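Local coordinates for chitinase (Chromobacterium violaceum, PDB 4TXG), which probably hydrolyses glycosidic bonds in chitin through its family GH18 barrel, with a further C-terminal domain packed against that barrel, at residues 315-320 and 378-383; 672-677 and 758-763; 348-353 and 364-369. One frame throughout, in Å; residues are numbered along the deposited sequence.

Interaction 1: residues 315-320 and 378-383; sequences YPTSMN and RGMETF
Ser318 and Gly379 hold two irregular loops together, their CA atoms 4.5 Å apart. The Ser318 N-H donates to Gly379 O over 2.9 Å and is nearly straight (166° at the hydrogen), although the donor lies somewhat out of the carbonyl plane. Asn339 ND2 donates to the same oxygen, so a buried carbonyl is gripped by both a backbone and a side-chain donor. Before this bond, residues 315-320 make an inverse gamma turn centred on Pro316; on the other side, Met380 to Phe383 form a type II' turn.

Gly379 lies under the Thr317 hydroxyl. With no side chain in the way, Thr317 OG1 comes to 3.3 Å from Gly379 CA. The hydroxyl is turned anti to its own backbone N (chi1 -177°), and its main partner is Leu376 O. Met380 crosses the Pro316 end of the contact: its CG sits 3.7 Å from Thr317 CB, while its methyl CE reaches Pro316 CG at 4.1 Å. On the other flank, the Met319 chain bends at both chi2 and chi3, which lays SD alongside the backbone, 3.6 Å from Gly379 N and 4.0 Å from Arg378 CB.

The arrangement belongs to the C-terminal rim of a TIM barrel, where the loops after strands 308-312 and 365-371 meet. A cis peptide precedes Tyr315, directly after the DxxDxDxE signature of GH18 chitinases; the contact thus lies on the loop that leaves the probable catalytic motif.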
loop_
_atom_site.group_PDB
_atom_site.type_symbol
_atom_site.label_atom_id
_atom_site.label_comp_id
_atom_site.label_asym_id
_atom_site.label_seq_id
_atom_site.Cartn_x
_atom_site.Cartn_y
_atom_site.Cartn_z
ATOM N N TYR A 315 -5.431 -9.900 3.888
ATOM C CA TYR A 315 -5.802 -8.523 4.262
ATOM C C TYR A 315 -6.672 -8.546 5.502
ATOM O O TYR A 315 -7.450 -9.484 5.675
ATOM C CB TYR A 315 -6.617 -7.833 3.162
ATOM C CG TYR A 315 -5.895 -7.690 1.864
ATOM C CD1 TYR A 315 -5.048 -6.619 1.646
ATOM C CD2 TYR A 315 -6.050 -8.638 0.861
ATOM C CE1 TYR A 315 -4.379 -6.485 0.457
ATOM C CE2 TYR A 315 -5.376 -8.518 -0.325
ATOM C CZ TYR A 315 -4.543 -7.439 -0.522
ATOM O OH TYR A 315 -3.875 -7.314 -1.715
ATOM N N PRO A 316 -6.596 -7.492 6.330
ATOM C CA PRO A 316 -7.468 -7.396 7.502
ATOM C C PRO A 316 -8.827 -6.803 7.132
ATOM O O PRO A 316 -9.218 -5.749 7.643
ATOM C CB PRO A 316 -6.691 -6.462 8.433
ATOM C CG PRO A 316 -6.013 -5.504 7.467
ATOM C CD PRO A 316 -5.632 -6.373 6.268
ATOM N N THR A 317 -9.541 -7.468 6.233
ATOM C CA THR A 317 -10.810 -6.930 5.779
ATOM C C THR A 317 -11.961 -7.868 6.119
ATOM O O THR A 317 -11.788 -9.090 6.184
ATOM C CB THR A 317 -10.787 -6.660 4.260
ATOM O OG1 THR A 317 -12.020 -6.059 3.850
ATOM C CG2 THR A 317 -10.557 -7.945 3.469
ATOM N N SER A 318 -13.140 -7.290 6.332
ATOM C CA SER A 318 -14.319 -8.078 6.655
ATOM C C SER A 318 -15.084 -8.576 5.412
ATOM O O SER A 318 -16.145 -9.179 5.561
ATOM C CB SER A 318 -15.266 -7.265 7.544
ATOM O OG SER A 318 -15.840 -6.181 6.819
ATOM N N MET A 319 -14.556 -8.340 4.211
ATOM C CA MET A 319 -15.147 -8.904 2.991
ATOM C C MET A 319 -14.918 -10.412 2.973
ATOM O O MET A 319 -13.794 -10.871 3.145
ATOM C CB MET A 319 -14.546 -8.292 1.717
ATOM C CG MET A 319 -14.520 -6.770 1.666
ATOM S SD MET A 319 -16.146 -5.977 1.716
ATOM C CE MET A 319 -16.838 -6.400 0.137
ATOM N N ASN A 320 -15.987 -11.170 2.775
ATOM C CA ASN A 320 -15.911 -12.622 2.738
ATOM C C ASN A 320 -15.100 -13.087 1.522
ATOM O O ASN A 320 -15.218 -12.502 0.447
ATOM C CB ASN A 320 -17.327 -13.202 2.720
ATOM C CG ASN A 320 -17.343 -14.710 2.732
ATOM O OD1 ASN A 320 -17.027 -15.333 3.744
ATOM N ND2 ASN A 320 -17.736 -15.306 1.610
ATOM N N ARG A 378 -13.831 -1.627 1.382
ATOM C CA ARG A 378 -15.216 -1.550 1.849
ATOM C C ARG A 378 -15.377 -2.336 3.157
ATOM O O ARG A 378 -16.289 -2.079 3.938
ATOM C CB ARG A 378 -16.183 -2.072 0.784
ATOM C CG ARG A 378 -17.653 -1.926 1.157
ATOM C CD ARG A 378 -18.545 -2.255 -0.029
ATOM N NE ARG A 378 -18.351 -1.328 -1.141
ATOM C CZ ARG A 378 -19.117 -0.266 -1.379
ATOM N NH1 ARG A 378 -20.131 0.018 -0.578
ATOM N NH2 ARG A 378 -18.870 0.512 -2.431
ATOM N N GLY A 379 -14.473 -3.279 3.398
ATOM C CA GLY A 379 -14.507 -4.062 4.619
ATOM C C GLY A 379 -13.480 -3.624 5.652
ATOM O O GLY A 379 -13.189 -4.365 6.580
ATOM N N MET A 380 -12.934 -2.423 5.498
ATOM C CA MET A 380 -11.904 -1.958 6.427
ATOM C C MET A 380 -12.291 -0.661 7.152
ATOM O O MET A 380 -11.421 0.142 7.515
ATOM C CB MET A 380 -10.575 -1.814 5.668
ATOM C CG MET A 380 -10.079 -3.185 5.171
ATOM S SD MET A 380 -8.703 -3.191 4.009
ATOM C CE MET A 380 -7.427 -2.488 5.040
ATOM N N GLU A 381 -13.600 -0.498 7.375
ATOM C CA GLU A 381 -14.166 0.604 8.153
ATOM C C GLU A 381 -13.634 1.946 7.640
ATOM O O GLU A 381 -13.865 2.267 6.481
ATOM C CB GLU A 381 -13.894 0.377 9.650
ATOM C CG GLU A 381 -14.566 -0.951 10.099
ATOM C CD GLU A 381 -14.596 -1.185 11.600
ATOM O OE1 GLU A 381 -14.173 -0.289 12.366
ATOM O OE2 GLU A 381 -15.066 -2.278 12.015
ATOM N N THR A 382 -12.925 2.709 8.468
ATOM C CA THR A 382 -12.293 3.950 8.003
ATOM C C THR A 382 -10.763 3.898 8.090
ATOM O O THR A 382 -10.100 4.941 8.125
ATOM C CB THR A 382 -12.783 5.176 8.812
ATOM O OG1 THR A 382 -12.404 5.038 10.192
ATOM C CG2 THR A 382 -14.295 5.309 8.724
ATOM N N PHE A 383 -10.208 2.692 8.102
ATOM C CA PHE A 383 -8.763 2.502 8.267
ATOM C C PHE A 383 -8.236 3.315 9.454
ATOM O O PHE A 383 -7.285 4.094 9.330
ATOM C CB PHE A 383 -8.006 2.868 6.983
ATOM C CG PHE A 383 -6.811 1.984 6.735
ATOM C CD1 PHE A 383 -5.889 1.756 7.748
ATOM C CD2 PHE A 383 -6.640 1.341 5.519
ATOM C CE1 PHE A 383 -4.797 0.936 7.543
ATOM C CE2 PHE A 383 -5.546 0.512 5.315
ATOM C CZ PHE A 383 -4.635 0.311 6.326
#

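Interaction 2: residues 672-677 and 758-763; sequences NYPINP and VYYLPI
Ile675 and Tyr759 face each other as a single antiparallel hydrogen-bonded pair. Ile675 N donates to Tyr759 O at 2.9 Å, almost in line with the carbonyl bond but bent at the hydrogen (143°), and Tyr759 N returns a straighter bond of 3.0 Å to Ile675 O, in the plane of that carbonyl. Ile675 O also receives a CA-H...O contact from Val758. The bridge does not extend into a regular strand pair within these residues, and the touching parts run roughly at right angles.

Apolar contacts centre on the Tyr759 ring. Ile675 lies over one face, with a CH-pi contact from CB to the ring centroid of 4.1 Å; its CG2 branch is displaced toward the hydroxyl end and approaches CZ to 3.4 Å. Ile763 CD1 packs on the opposite face. Tyr759 CG stands between its backbone N and carbonyl carbon (chi1 51°), which folds the ring back beside Ile675. The extended CG1-CD1 arm of Ile675 reaches past the ring to the Leu761-Pro762 peptide, with CD1 3.5 Å from Pro762 N.

Proline rings fill the margins. Pro674, which follows a cis peptide, sets its CB 3.5 Å from Tyr760 CE1 and its CG 3.7 Å from Val758 CG1. Pro677 meets Tyr759 through CD and CG, both near CE1.

The bridge lies just beyond the pairing of strands 678-683 and 752-758, which a backbone bond between Pro677 and Val757 continues. Ile763 reaches strand 694-700 of the other sheet as well as Leu663 of strand 659-664, while Leu761 and Pro762 pack on Trp443 of helix 441-448.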
loop_
_atom_site.group_PDB
_atom_site.type_symbol
_atom_site.label_atom_id
_atom_site.label_comp_id
_atom_site.label_asym_id
_atom_site.label_seq_id
_atom_site.Cartn_x
_atom_site.Cartn_y
_atom_site.Cartn_z
ATOM N N ASN A 672 -22.167 -3.978 3.453
ATOM C CA ASN A 672 -21.865 -2.556 3.555
ATOM C C ASN A 672 -22.142 -1.817 2.242
ATOM O O ASN A 672 -21.297 -1.070 1.750
ATOM C CB ASN A 672 -20.391 -2.385 3.980
ATOM C CG ASN A 672 -20.084 -1.022 4.586
ATOM O OD1 ASN A 672 -20.964 -0.332 5.095
ATOM N ND2 ASN A 672 -18.808 -0.636 4.542
ATOM N N TYR A 673 -23.325 -2.050 1.674
ATOM C CA TYR A 673 -23.806 -1.314 0.500
ATOM C C TYR A 673 -25.192 -0.747 0.796
ATOM O O TYR A 673 -26.130 -1.506 1.028
ATOM C CB TYR A 673 -23.906 -2.205 -0.745
ATOM C CG TYR A 673 -22.657 -2.952 -1.141
ATOM C CD1 TYR A 673 -22.290 -4.130 -0.492
ATOM C CD2 TYR A 673 -21.872 -2.516 -2.191
ATOM C CE1 TYR A 673 -21.159 -4.828 -0.872
ATOM C CE2 TYR A 673 -20.739 -3.200 -2.573
ATOM C CZ TYR A 673 -20.389 -4.361 -1.909
ATOM O OH TYR A 673 -19.260 -5.040 -2.293
ATOM N N PRO A 674 -25.330 0.585 0.838
ATOM C CA PRO A 674 -24.276 1.596 0.816
ATOM C C PRO A 674 -23.542 1.574 2.145
ATOM O O PRO A 674 -23.873 0.772 3.022
ATOM C CB PRO A 674 -25.052 2.901 0.623
ATOM C CG PRO A 674 -26.352 2.639 1.291
ATOM C CD PRO A 674 -26.665 1.198 0.967
ATOM N N ILE A 675 -22.552 2.438 2.294
ATOM C CA ILE A 675 -21.765 2.464 3.514
ATOM C C ILE A 675 -22.472 3.347 4.533
ATOM O O ILE A 675 -22.545 4.565 4.358
ATOM C CB ILE A 675 -20.337 2.964 3.222
ATOM C CG1 ILE A 675 -19.721 2.096 2.123
ATOM C CG2 ILE A 675 -19.471 2.900 4.482
ATOM C CD1 ILE A 675 -18.284 2.479 1.712
ATOM N N ASN A 676 -23.019 2.746 5.591
ATOM C CA ASN A 676 -23.805 3.543 6.529
ATOM C C ASN A 676 -23.446 3.308 8.000
ATOM O O ASN A 676 -24.218 2.731 8.778
ATOM C CB ASN A 676 -25.304 3.319 6.294
ATOM C CG ASN A 676 -25.753 1.934 6.648
ATOM O OD1 ASN A 676 -24.988 0.976 6.541
ATOM N ND2 ASN A 676 -26.999 1.818 7.111
ATOM N N PRO A 677 -22.261 3.784 8.390
ATOM C CA PRO A 677 -21.844 3.727 9.790
ATOM C C PRO A 677 -22.566 4.769 10.625
ATOM O O PRO A 677 -23.252 5.642 10.098
ATOM C CB PRO A 677 -20.357 4.047 9.718
ATOM C CG PRO A 677 -20.268 5.001 8.541
ATOM C CD PRO A 677 -21.229 4.408 7.535
ATOM N N VAL A 758 -24.594 8.176 5.477
ATOM C CA VAL A 758 -24.536 7.268 4.334
ATOM C C VAL A 758 -23.644 7.866 3.268
ATOM O O VAL A 758 -23.776 9.047 2.934
ATOM C CB VAL A 758 -25.924 6.991 3.717
ATOM C CG1 VAL A 758 -25.800 6.097 2.493
ATOM C CG2 VAL A 758 -26.807 6.327 4.705
ATOM N N TYR A 759 -22.717 7.065 2.755
ATOM C CA TYR A 759 -21.923 7.457 1.592
ATOM C C TYR A 759 -21.652 6.207 0.745
ATOM O O TYR A 759 -21.963 5.092 1.172
ATOM C CB TYR A 759 -20.625 8.157 2.007
ATOM C CG TYR A 759 -19.798 7.421 3.039
ATOM C CD1 TYR A 759 -20.049 7.561 4.402
ATOM C CD2 TYR A 759 -18.743 6.611 2.651
ATOM C CE1 TYR A 759 -19.284 6.887 5.351
ATOM C CE2 TYR A 759 -17.978 5.937 3.587
ATOM C CZ TYR A 759 -18.255 6.077 4.935
ATOM O OH TYR A 759 -17.483 5.410 5.859
ATOM N N TYR A 760 -21.088 6.381 -0.448
ATOM C CA TYR A 760 -21.193 5.324 -1.454
ATOM C C TYR A 760 -19.906 4.642 -1.891
ATOM O O TYR A 760 -19.965 3.572 -2.501
ATOM C CB TYR A 760 -21.922 5.874 -2.681
ATOM C CG TYR A 760 -23.371 6.068 -2.349
ATOM C CD1 TYR A 760 -24.239 4.983 -2.342
ATOM C CD2 TYR A 760 -23.859 7.310 -1.968
ATOM C CE1 TYR A 760 -25.562 5.134 -2.006
ATOM C CE2 TYR A 760 -25.195 7.469 -1.625
ATOM C CZ TYR A 760 -26.035 6.375 -1.650
ATOM O OH TYR A 760 -27.365 6.509 -1.324
ATOM N N LEU A 761 -18.756 5.232 -1.580
ATOM C CA LEU A 761 -17.478 4.547 -1.756
ATOM C C LEU A 761 -16.648 4.722 -0.488
ATOM O O LEU A 761 -16.879 5.664 0.280
ATOM C CB LEU A 761 -16.722 5.070 -2.982
ATOM C CG LEU A 761 -17.243 4.584 -4.346
ATOM C CD1 LEU A 761 -16.620 5.387 -5.492
ATOM C CD2 LEU A 761 -16.975 3.099 -4.528
ATOM N N PRO A 762 -15.677 3.822 -0.259
ATOM C CA PRO A 762 -14.933 3.884 1.005
ATOM C C PRO A 762 -14.180 5.191 1.241
ATOM O O PRO A 762 -13.737 5.853 0.293
ATOM C CB PRO A 762 -13.952 2.714 0.879
ATOM C CG PRO A 762 -14.711 1.710 0.030
ATOM C CD PRO A 762 -15.384 2.586 -1.008
ATOM N N ILE A 763 -14.057 5.547 2.522
ATOM C CA ILE A 763 -13.238 6.670 2.967
ATOM C C ILE A 763 -12.388 6.251 4.159
ATOM O O ILE A 763 -12.718 5.289 4.866
ATOM C CB ILE A 763 -14.095 7.897 3.394
ATOM C CG1 ILE A 763 -14.866 7.571 4.673
ATOM C CG2 ILE A 763 -15.039 8.340 2.257
ATOM C CD1 ILE A 763 -15.686 8.730 5.228
#

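Interaction 3: residues 348-353 and 364-369; sequences TLRDRL and YQITAA
Leu349 opens the contact from helix 338-360, its CB lying 3.8 Å from Ile366 CD1. That methyl is wedged against the helix backbone itself, 3.3 Å from Arg350 N, because Ile366 holds its CG1-CD1 arm fully extended (chi2 -180°) toward the helix.

Arg350 leaves the helix to one side of the strand, and its bends at chi2 (82°) and chi3 (-82°) bring the guanidinium back over Ile366. CD1 lies beneath the centre of the planar group, about 4.0 Å from CZ, and CG1 is under the same face. At the edge, NH1 makes a weak, bent hydrogen bond of 3.1 Å to Tyr364 O. The stronger grips are ionic: NH2 pairs with Asp390 OD2 and NE with Asp354 OD1.

One helical turn after Leu349, Leu353 packs tightly through CD1 against Ile366 CG1 at 3.5 Å, while its CD2 meets Tyr364 CB. Its carbonyl oxygen lies at the edge of the Tyr364 ring, near CD2. A water accepts from Tyr364 N at 3.1 Å and donates weakly to Leu353 O, bridging helix and strand where the chain enters the strand. The two axes are 9.2 Å apart and nearly antiparallel, the second half of a beta-alpha-beta crossover in the barrel.

Chemically, the Ile366 side chain is covered on one side by a guanidinium whose rotation is fixed by its salt bridges. Asp390 accepts from both Arg350 NH2 and Ile366 N, which probably keeps it ionised, and Asp390 and Asp354 together probably offset the charge of the buried guanidinium.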
loop_
_atom_site.group_PDB
_atom_site.type_symbol
_atom_site.label_atom_id
_atom_site.label_comp_id
_atom_site.label_asym_id
_atom_site.label_seq_id
_atom_site.Cartn_x
_atom_site.Cartn_y
_atom_site.Cartn_z
ATOM N N THR A 348 -0.101 -1.479 19.213
ATOM C CA THR A 348 0.873 -2.137 20.075
ATOM C C THR A 348 2.271 -2.079 19.472
ATOM O O THR A 348 3.261 -1.852 20.173
ATOM C CB THR A 348 0.481 -3.601 20.342
ATOM O OG1 THR A 348 -0.850 -3.642 20.875
ATOM C CG2 THR A 348 1.435 -4.241 21.363
ATOM N N LEU A 349 2.359 -2.285 18.168
ATOM C CA LEU A 349 3.634 -2.164 17.475
ATOM C C LEU A 349 4.206 -0.752 17.627
ATOM O O LEU A 349 5.397 -0.582 17.887
ATOM C CB LEU A 349 3.439 -2.518 16.010
ATOM C CG LEU A 349 4.552 -3.087 15.139
ATOM C CD1 LEU A 349 5.335 -4.186 15.829
ATOM C CD2 LEU A 349 3.859 -3.618 13.880
ATOM N N ARG A 350 3.339 0.249 17.492
ATOM C CA ARG A 350 3.721 1.654 17.659
ATOM C C ARG A 350 4.267 1.900 19.060
ATOM O O ARG A 350 5.312 2.527 19.238
ATOM C CB ARG A 350 2.519 2.570 17.388
ATOM C CG ARG A 350 2.773 4.064 17.628
ATOM C CD ARG A 350 3.462 4.720 16.424
ATOM N NE ARG A 350 4.907 4.501 16.410
ATOM C CZ ARG A 350 5.659 4.544 15.313
ATOM N NH1 ARG A 350 6.975 4.358 15.405
ATOM N NH2 ARG A 350 5.095 4.771 14.123
ATOM N N ASP A 351 3.557 1.378 20.053
ATOM C CA ASP A 351 3.971 1.507 21.446
ATOM C C ASP A 351 5.341 0.861 21.689
ATOM O O ASP A 351 6.230 1.473 22.292
ATOM C CB ASP A 351 2.918 0.878 22.364
ATOM C CG ASP A 351 3.296 0.964 23.834
ATOM O OD1 ASP A 351 4.086 0.117 24.298
ATOM O OD2 ASP A 351 2.805 1.885 24.522
ATOM N N ARG A 352 5.527 -0.372 21.221
ATOM C CA ARG A 352 6.773 -1.075 21.507
ATOM C C ARG A 352 7.944 -0.443 20.770
ATOM O O ARG A 352 9.043 -0.321 21.323
ATOM C CB ARG A 352 6.684 -2.559 21.133
ATOM C CG ARG A 352 5.631 -3.328 21.909
ATOM C CD ARG A 352 5.842 -3.276 23.416
ATOM N NE ARG A 352 4.887 -4.170 24.069
ATOM C CZ ARG A 352 3.642 -3.836 24.397
ATOM N NH1 ARG A 352 3.183 -2.609 24.165
ATOM N NH2 ARG A 352 2.849 -4.733 24.964
ATOM N N LEU A 353 7.716 -0.043 19.522
ATOM C CA LEU A 353 8.792 0.573 18.754
ATOM C C LEU A 353 9.119 1.979 19.269
ATOM O O LEU A 353 10.287 2.376 19.266
ATOM C CB LEU A 353 8.449 0.604 17.270
ATOM C CG LEU A 353 8.686 -0.738 16.567
ATOM C CD1 LEU A 353 8.539 -0.565 15.075
ATOM C CD2 LEU A 353 10.052 -1.289 16.897
ATOM N N TYR A 364 12.576 4.131 15.005
ATOM C CA TYR A 364 12.107 2.975 14.234
ATOM C C TYR A 364 10.772 3.282 13.567
ATOM O O TYR A 364 9.813 3.662 14.231
ATOM C CB TYR A 364 11.959 1.727 15.120
ATOM C CG TYR A 364 13.242 1.310 15.809
ATOM C CD1 TYR A 364 14.300 0.775 15.080
ATOM C CD2 TYR A 364 13.394 1.451 17.183
ATOM C CE1 TYR A 364 15.482 0.391 15.705
ATOM C CE2 TYR A 364 14.577 1.075 17.823
ATOM C CZ TYR A 364 15.614 0.547 17.077
ATOM O OH TYR A 364 16.787 0.168 17.704
ATOM N N GLN A 365 10.722 3.112 12.252
ATOM C CA GLN A 365 9.508 3.397 11.494
ATOM C C GLN A 365 8.573 2.187 11.435
ATOM O O GLN A 365 9.020 1.042 11.409
ATOM C CB GLN A 365 9.861 3.863 10.069
ATOM C CG GLN A 365 10.400 5.303 9.996
ATOM C CD GLN A 365 10.695 5.762 8.569
ATOM O OE1 GLN A 365 11.368 5.062 7.812
ATOM N NE2 GLN A 365 10.188 6.941 8.197
ATOM N N ILE A 366 7.270 2.449 11.431
ATOM C CA ILE A 366 6.295 1.420 11.062
ATOM C C ILE A 366 5.607 1.839 9.789
ATOM O O ILE A 366 5.032 2.930 9.714
ATOM C CB ILE A 366 5.228 1.204 12.133
ATOM C CG1 ILE A 366 5.876 0.952 13.477
ATOM C CG2 ILE A 366 4.311 0.030 11.739
ATOM C CD1 ILE A 366 4.876 0.726 14.559
ATOM N N THR A 367 5.672 0.986 8.777
ATOM C CA THR A 367 4.948 1.256 7.554
ATOM C C THR A 367 4.025 0.078 7.253
ATOM O O THR A 367 4.073 -0.955 7.921
ATOM C CB THR A 367 5.913 1.524 6.379
ATOM O OG1 THR A 367 6.634 0.331 6.042
ATOM C CG2 THR A 367 6.921 2.612 6.772
ATOM N N ALA A 368 3.163 0.245 6.258
ATOM C CA ALA A 368 2.313 -0.853 5.842
ATOM C C ALA A 368 2.087 -0.804 4.351
ATOM O O ALA A 368 1.961 0.266 3.768
ATOM C CB ALA A 368 0.967 -0.817 6.588
ATOM N N ALA A 369 2.074 -1.981 3.745
ATOM C CA ALA A 369 1.614 -2.135 2.369
ATOM C C ALA A 369 0.106 -2.302 2.443
ATOM O O ALA A 369 -0.392 -3.244 3.082
ATOM C CB ALA A 369 2.274 -3.328 1.709
HETATM O O HOH W 1 10.089 4.420 16.793
#

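Arg378 joins interactions 1 and 2, whose centres are 12 Å apart: from the barrel loop its guanidinium hydrogen-bonds Asn672 O through NH1 (2.8 Å) and, in a longer bond, Tyr760 O through NH2 (3.3 Å), so both segments of interaction 2 are tied to the GH18 barrel. Interaction 3 lies in the same barrel, about 20 Å from interaction 1 and 29 Å from interaction 2, centre to centre. From its strand, 365-371, the chain runs on through helix 374-377 to residues 378-383. Both barrel contacts adjoin the GH18 signature: residues 315-320 follow it directly, and Thr367 in the strand of interaction 3 hydrogen-bonds Asp310, one of its aspartates.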